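Local coordinates for aeromonas extracellular serine protease (PDB 3WQB), which cleaves peptide bonds after two basic residues, one of them lysine, as a calcium-binding, furin-like subtilase secreted by Aeromonas sobria, at residues A[85-90]-A[130-135]; A[116-121]-A[293-298]; A[122-127]-A[137-142]. The protein carries 1 engineered substitution. All coordinates share one frame; numbering follows the deposited sequence.

Contact 1 of 3, residues A[85-90]-A[130-135]. With CA (calcium ion), chain C.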
# COMPACT_ATOMS: atom_id res chain seq x y z
N HIS A 85 -15.68 -19.05 10.77
CA HIS A 85 -14.47 -19.71 11.25
C HIS A 85 -14.48 -19.78 12.77
O HIS A 85 -14.77 -18.77 13.43
CB HIS A 85 -13.23 -18.94 10.82
CG HIS A 85 -11.96 -19.73 10.94
ND1 HIS A 85 -11.39 -20.05 12.15
CD2 HIS A 85 -11.18 -20.29 9.99
CE1 HIS A 85 -10.30 -20.76 11.95
NE2 HIS A 85 -10.14 -20.91 10.64
N PRO A 86 -14.18 -20.96 13.34
CA PRO A 86 -14.27 -21.09 14.80
C PRO A 86 -13.32 -20.19 15.58
O PRO A 86 -13.58 -19.86 16.74
CB PRO A 86 -13.94 -22.58 15.05
CG PRO A 86 -13.28 -23.06 13.81
CD PRO A 86 -13.84 -22.23 12.69
N ASP A 87 -12.24 -19.75 14.92
CA ASP A 87 -11.27 -18.88 15.58
C ASP A 87 -11.41 -17.42 15.16
O ASP A 87 -10.54 -16.61 15.48
CB ASP A 87 -9.83 -19.39 15.36
CG ASP A 87 -8.96 -19.24 16.61
OD1 ASP A 87 -9.52 -19.08 17.73
OD2 ASP A 87 -7.72 -19.31 16.49
N LEU A 88 -12.51 -17.10 14.47
CA LEU A 88 -12.82 -15.71 14.10
C LEU A 88 -14.21 -15.24 14.51
O LEU A 88 -14.41 -14.05 14.80
CB LEU A 88 -12.67 -15.48 12.59
CG LEU A 88 -11.26 -15.68 12.01
CD1 LEU A 88 -11.31 -15.67 10.49
CD2 LEU A 88 -10.29 -14.62 12.53
N ALA A 89 -15.17 -16.16 14.54
CA ALA A 89 -16.59 -15.82 14.67
C ALA A 89 -16.90 -14.92 15.86
O ALA A 89 -17.66 -13.97 15.72
CB ALA A 89 -17.43 -17.09 14.73
N ASP A 90 -16.30 -15.22 17.01
CA ASP A 90 -16.57 -14.43 18.22
C ASP A 90 -16.18 -12.96 18.06
O ASP A 90 -16.70 -12.10 18.79
CB ASP A 90 -15.84 -15.00 19.44
CG ASP A 90 -16.43 -16.30 19.93
OD1 ASP A 90 -17.54 -16.68 19.49
OD2 ASP A 90 -15.77 -16.95 20.78
N ILE A 130 -8.08 -22.95 20.84
CA ILE A 130 -7.89 -23.47 19.49
C ILE A 130 -7.04 -22.53 18.64
O ILE A 130 -6.95 -21.33 18.92
CB ILE A 130 -9.23 -23.77 18.76
CG1 ILE A 130 -10.07 -22.50 18.61
CG2 ILE A 130 -10.01 -24.86 19.51
CD1 ILE A 130 -11.25 -22.64 17.64
N GLY A 131 -6.39 -23.08 17.62
CA GLY A 131 -5.75 -22.27 16.60
C GLY A 131 -4.70 -21.31 17.09
O GLY A 131 -3.83 -21.66 17.90
N THR A 132 -4.80 -20.08 16.60
CA THR A 132 -3.80 -19.04 16.81
C THR A 132 -4.32 -17.96 17.76
O THR A 132 -5.49 -18.00 18.20
CB THR A 132 -3.43 -18.37 15.48
OG1 THR A 132 -4.64 -17.93 14.84
CG2 THR A 132 -2.67 -19.33 14.56
N LYS A 133 -3.46 -17.00 18.07
CA LYS A 133 -3.83 -15.84 18.86
C LYS A 133 -3.63 -14.60 17.99
O LYS A 133 -2.54 -14.38 17.46
CB LYS A 133 -2.97 -15.74 20.12
CG LYS A 133 -3.46 -14.70 21.14
CD LYS A 133 -2.46 -14.55 22.29
CE LYS A 133 -3.03 -13.70 23.41
NZ LYS A 133 -2.01 -13.38 24.47
N GLY A 134 -4.67 -13.79 17.84
CA GLY A 134 -4.51 -12.54 17.11
C GLY A 134 -3.54 -11.58 17.78
O GLY A 134 -3.29 -11.67 19.00
N ILE A 135 -2.99 -10.66 17.00
CA ILE A 135 -2.22 -9.56 17.56
C ILE A 135 -3.09 -8.75 18.53
O ILE A 135 -2.64 -8.36 19.61
CB ILE A 135 -1.72 -8.66 16.43
CG1 ILE A 135 -0.63 -9.36 15.64
CG2 ILE A 135 -1.19 -7.32 16.95
CD1 ILE A 135 -0.39 -8.71 14.28
CA CA C . -7.44 -19.04 18.98
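Asp-87 OD2 is gripped twice: it binds the calcium ion at 2.5 Å and accepts the backbone N-H of Thr-132 at 3.0 Å. The amide meets this oxygen nearly along its C-O bond, but the N-H itself is bent (135°), while the carbonyl of the same residue turns to the metal. The other carboxylate oxygen, OD1, completes a bidentate grip with a calcium distance of 2.4 Å. From the 130-135 side the ion takes two main-chain carbonyls, Ile-130 O and Thr-132 O, each at 2.4 Å. OD2 therefore lies close to both carbonyl oxygens, a cluster of oxygen lone pairs that the shared cation probably stabilises. Together these give four of the seven ligand oxygens of calcium site 1 of the subtilisin domain, which joins the loop after strand 73-77 to the loop after helix 115-124; Asn-29, Val-126 and Asn-128 supply the other three. Gly-131 turns between the two carbonyls with positive phi (59°), and its CA packs against OD2. Beside the metal, the side chains of Ile-130 and Asp-87 run antiparallel past one another. Ile-130 keeps CG1 tucked over its own main chain (chi1 61°), which lays that carbon alongside OD1 and carries CD1 to Pro-86 CB, 3.7 Å away. At the base of Asp-87, its N-H points in the ring plane of His-85 to ND1, at 2.9 Å.

Contact 2 of 3, residues A[116-121]-A[293-298]. With CA (calcium ion), chain E.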
# COMPACT_ATOMS: atom_id res chain seq x y z
N GLY A 116 -8.20 -12.89 2.58
CA GLY A 116 -8.85 -12.02 3.56
C GLY A 116 -9.02 -12.70 4.91
O GLY A 116 -8.93 -12.05 5.96
N THR A 117 -9.30 -14.00 4.89
CA THR A 117 -9.44 -14.78 6.11
C THR A 117 -8.10 -14.91 6.82
O THR A 117 -8.01 -14.79 8.05
CB THR A 117 -10.09 -16.14 5.78
OG1 THR A 117 -11.38 -15.90 5.22
CG2 THR A 117 -10.23 -17.02 7.02
N SER A 118 -7.04 -15.11 6.04
CA SER A 118 -5.68 -15.16 6.60
C SER A 118 -5.27 -13.81 7.21
O SER A 118 -4.72 -13.76 8.31
CB SER A 118 -4.68 -15.60 5.53
OG SER A 118 -4.95 -16.93 5.08
N VAL A 119 -5.54 -12.73 6.49
CA VAL A 119 -5.34 -11.36 6.99
C VAL A 119 -6.06 -11.16 8.33
O VAL A 119 -5.48 -10.68 9.30
CB VAL A 119 -5.83 -10.33 5.94
CG1 VAL A 119 -5.98 -8.93 6.52
CG2 VAL A 119 -4.88 -10.29 4.75
N SER A 120 -7.34 -11.54 8.36
CA SER A 120 -8.18 -11.34 9.53
C SER A 120 -7.64 -12.02 10.78
O SER A 120 -7.66 -11.44 11.86
CB SER A 120 -9.62 -11.77 9.25
OG SER A 120 -10.17 -10.95 8.23
N GLY A 121 -7.12 -13.24 10.62
CA GLY A 121 -6.56 -13.98 11.74
C GLY A 121 -5.31 -13.35 12.33
O GLY A 121 -5.11 -13.40 13.54
N MET A 293 3.50 -16.62 7.88
CA MET A 293 2.57 -16.23 8.93
C MET A 293 1.56 -17.34 9.20
O MET A 293 0.70 -17.64 8.36
CB MET A 293 1.83 -14.94 8.53
CG MET A 293 2.73 -13.80 8.05
SD MET A 293 3.75 -13.03 9.33
CE MET A 293 2.52 -12.01 10.11
N VAL A 294 1.66 -17.94 10.38
CA VAL A 294 0.67 -18.92 10.82
C VAL A 294 -0.60 -18.19 11.24
O VAL A 294 -0.57 -17.29 12.09
CB VAL A 294 1.22 -19.80 11.96
CG1 VAL A 294 0.11 -20.69 12.54
CG2 VAL A 294 2.39 -20.64 11.45
N THR A 295 -1.72 -18.57 10.62
CA THR A 295 -2.95 -17.81 10.77
C THR A 295 -4.18 -18.67 10.45
O THR A 295 -4.06 -19.86 10.16
CB THR A 295 -2.91 -16.55 9.87
OG1 THR A 295 -4.03 -15.70 10.17
CG2 THR A 295 -2.91 -16.91 8.39
N THR A 296 -5.35 -18.05 10.50
CA THR A 296 -6.59 -18.70 10.16
C THR A 296 -6.74 -18.87 8.65
O THR A 296 -6.58 -17.93 7.87
CB THR A 296 -7.78 -17.88 10.69
OG1 THR A 296 -7.63 -16.51 10.30
CG2 THR A 296 -7.83 -17.94 12.21
N ASP A 297 -7.09 -20.09 8.24
CA ASP A 297 -7.34 -20.44 6.86
C ASP A 297 -8.84 -20.52 6.62
O ASP A 297 -9.62 -20.50 7.57
CB ASP A 297 -6.72 -21.81 6.58
CG ASP A 297 -6.59 -22.10 5.10
OD1 ASP A 297 -6.23 -21.17 4.35
OD2 ASP A 297 -6.85 -23.25 4.69
N LEU A 298 -9.26 -20.61 5.36
CA LEU A 298 -10.63 -21.02 5.10
C LEU A 298 -10.87 -22.38 5.77
O LEU A 298 -10.01 -23.26 5.68
CB LEU A 298 -10.92 -21.12 3.60
CG LEU A 298 -10.76 -19.84 2.78
CD1 LEU A 298 -11.17 -20.09 1.34
CD2 LEU A 298 -11.57 -18.71 3.37
CA CA E . -8.51 -25.01 4.95
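Helix 115-124, which begins at the predicted charge-relay His-115 of the subtilisin fold, is crossed here by strand 293-296, the short axes lying 6.1 Å apart with 104° between their directions. Two consecutive threonines of the strand donate their hydroxyls to two successive helix carbonyls, in reverse order. Thr-295 OG1 reaches Ser-118 O at 2.8 Å, in the carbonyl plane and on a lone pair. Thr-296 OG1 reaches Thr-117 O at 2.9 Å, but from above that carbonyl's plane; the helical N-H of Gly-121 reaches the same oxygen from the opposite face. The two threonines use different rotations: Thr-295 has OG1 trans to its amide nitrogen (chi1 -171°), whereas Thr-296 folds its hydroxyl back over its own main chain (chi1 50°), so that neighbouring residues of an extended strand can both serve one helix. Gly-121 faces the pair without a side chain, and its CA sits 3.1 Å from Thr-296 OG1. On the next turn back, Ser-118 CA makes a CA-H...O contact with Thr-296 O, and its CB packs on the methyl of Thr-295. Just beyond the strand the chain enters calcium site 2, where Asp-297 OD2 and Leu-298 O each bind the ion, joined by the main-chain carbonyls of Gly-300, Met-303, Asn-306 and Cys-326. Asp-297 OD1, turned from the metal, takes the N-H of Tyr-305. While its carbonyl serves the ion, Leu-298 sends its side chain back to the helix, roughly perpendicular to that of Thr-117, whose hydroxyl has its main polar partner in Ala-82; Leu-298 CD2 rests 3.4 Å from Thr-117 OG1.

Contact 3 of 3, residues A[122-127]-A[137-142]. With CA (calcium ion), chain C.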
# COMPACT_ATOMS: atom_id res chain seq x y z
N ILE A 122 -4.46 -12.79 11.48
CA ILE A 122 -3.29 -12.07 11.96
C ILE A 122 -3.73 -10.95 12.90
O ILE A 122 -3.14 -10.74 13.96
CB ILE A 122 -2.45 -11.55 10.79
CG1 ILE A 122 -1.80 -12.73 10.04
CG2 ILE A 122 -1.40 -10.54 11.26
CD1 ILE A 122 -1.26 -12.36 8.68
N ILE A 123 -4.79 -10.24 12.52
CA ILE A 123 -5.30 -9.16 13.36
C ILE A 123 -5.96 -9.64 14.63
O ILE A 123 -5.63 -9.17 15.72
CB ILE A 123 -6.30 -8.27 12.60
CG1 ILE A 123 -5.71 -7.77 11.28
CG2 ILE A 123 -6.73 -7.09 13.47
CD1 ILE A 123 -6.68 -6.99 10.44
N ALA A 124 -6.89 -10.58 14.50
CA ALA A 124 -7.87 -10.80 15.56
C ALA A 124 -8.35 -12.24 15.72
O ALA A 124 -9.50 -12.47 16.11
CB ALA A 124 -9.05 -9.84 15.37
N ALA A 125 -7.50 -13.22 15.46
CA ALA A 125 -7.86 -14.60 15.83
C ALA A 125 -8.19 -14.61 17.32
O ALA A 125 -7.51 -13.98 18.13
CB ALA A 125 -6.74 -15.58 15.48
N VAL A 126 -9.24 -15.35 17.66
CA VAL A 126 -9.77 -15.34 19.02
C VAL A 126 -8.78 -15.97 20.01
O VAL A 126 -8.11 -16.96 19.70
CB VAL A 126 -11.15 -16.06 19.06
CG1 VAL A 126 -11.71 -16.14 20.47
CG2 VAL A 126 -12.11 -15.32 18.15
N ASP A 127 -8.67 -15.37 21.19
CA ASP A 127 -7.85 -15.91 22.26
C ASP A 127 -8.65 -16.96 23.03
O ASP A 127 -9.54 -16.63 23.82
CB ASP A 127 -7.42 -14.78 23.19
CG ASP A 127 -6.37 -15.21 24.19
OD1 ASP A 127 -5.71 -16.24 23.97
OD2 ASP A 127 -6.20 -14.48 25.19
N PRO A 137 -6.51 -9.66 19.84
CA PRO A 137 -7.54 -10.70 19.83
C PRO A 137 -8.88 -10.28 20.43
O PRO A 137 -9.82 -11.08 20.46
CB PRO A 137 -6.90 -11.82 20.65
CG PRO A 137 -5.99 -11.12 21.59
CD PRO A 137 -5.46 -9.92 20.83
N ARG A 138 -8.99 -9.03 20.87
CA ARG A 138 -10.28 -8.51 21.31
C ARG A 138 -10.85 -7.46 20.35
O ARG A 138 -11.93 -6.90 20.60
CB ARG A 138 -10.21 -8.00 22.75
CG ARG A 138 -9.90 -9.09 23.78
CD ARG A 138 -10.02 -8.57 25.21
NE ARG A 138 -11.39 -8.15 25.50
CZ ARG A 138 -11.74 -7.29 26.46
NH1 ARG A 138 -10.83 -6.74 27.26
NH2 ARG A 138 -13.01 -6.98 26.62
N ALA A 139 -10.14 -7.20 19.25
CA ALA A 139 -10.67 -6.30 18.23
C ALA A 139 -11.85 -6.96 17.50
O ALA A 139 -11.98 -8.19 17.51
CB ALA A 139 -9.56 -5.91 17.25
N GLN A 140 -12.69 -6.14 16.88
CA GLN A 140 -13.88 -6.64 16.17
C GLN A 140 -13.73 -6.43 14.67
O GLN A 140 -13.32 -5.36 14.23
CB GLN A 140 -15.14 -5.95 16.68
CG GLN A 140 -15.48 -6.27 18.13
CD GLN A 140 -16.55 -7.33 18.28
OE1 GLN A 140 -16.25 -8.52 18.33
NE2 GLN A 140 -17.80 -6.89 18.36
N LEU A 141 -14.10 -7.45 13.90
CA LEU A 141 -13.88 -7.45 12.45
C LEU A 141 -15.15 -7.32 11.63
O LEU A 141 -16.22 -7.84 12.00
CB LEU A 141 -13.23 -8.76 12.02
CG LEU A 141 -11.89 -9.14 12.61
CD1 LEU A 141 -11.65 -10.63 12.40
CD2 LEU A 141 -10.80 -8.30 11.97
N GLN A 142 -15.02 -6.61 10.51
CA GLN A 142 -15.96 -6.72 9.40
C GLN A 142 -15.18 -7.09 8.15
O GLN A 142 -14.01 -6.73 8.01
CB GLN A 142 -16.65 -5.39 9.12
CG GLN A 142 -17.65 -4.94 10.14
CD GLN A 142 -18.09 -3.52 9.85
OE1 GLN A 142 -17.35 -2.74 9.23
NE2 GLN A 142 -19.30 -3.18 10.28
CA CA C . -7.44 -19.04 18.98
O HOH W 1 -10.35 -13.14 22.13
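Pro-137, Ala-124 and Leu-141 bury the largest shares of this interface. The chain leaves helix 115-124 near Ala-124, and Pro-137 returns so close to it that their CA atoms are 4.3 Å apart. The proline turns its CB to the departing chain, touching Ala-125 O at 3.4 Å and Asp-127 CB at 3.9 Å. Farther in, the methyl of Ala-124 faces strand 140-144, an outermost strand of the parallel sheet of the subtilisin domain. It meets Leu-141 at the branch point, CB to CG 4.0 Å, with both methyls of the leucine nearly as close, so the fork rather than one tip receives it. Ala-139 approaches the same methyl with its own CB, 4.4 Å away. Leu-141 also packs on Val-76 of strand 73-77, and Ile-123 touches that strand too, which seats the helix end on the sheet. Polar links are indirect: Asn-91 ND2 bonds both Ala-124 O and Pro-137 O, and a water accepts from Asp-127 N at 2.9 Å and donates to Pro-137 O at 2.7 Å. Meanwhile Val-126 O, 2.3 Å from the calcium ion, belongs to calcium site 1, and Asp-127 OD1 accepts a hydrogen bond from Asn-29 ND2 of the same site. The direct contacts are thus mostly apolar, while the water couples the amide just after a metal-binding carbonyl to the returning chain.

From the N terminus, residues 85-90 come first, in the loop between strand 73-77 and helix 115-124. Contact 1 closes the chain around that helix by joining them to 130-135. Contact 2 starts on the helix and reaches far ahead to 293-298, while contact 3 closes the short return from the helix end to strand 140-144 and is nested inside contact 2. Contact 1 crosses both others. Calcium site 1 is shared by contacts 1 and 3, which are also linked by a probable hydrogen bond from Val-126 N to Asp-87 O. His-85 packs against Asp-297 O, bringing contact 1 against contact 2 near calcium site 2.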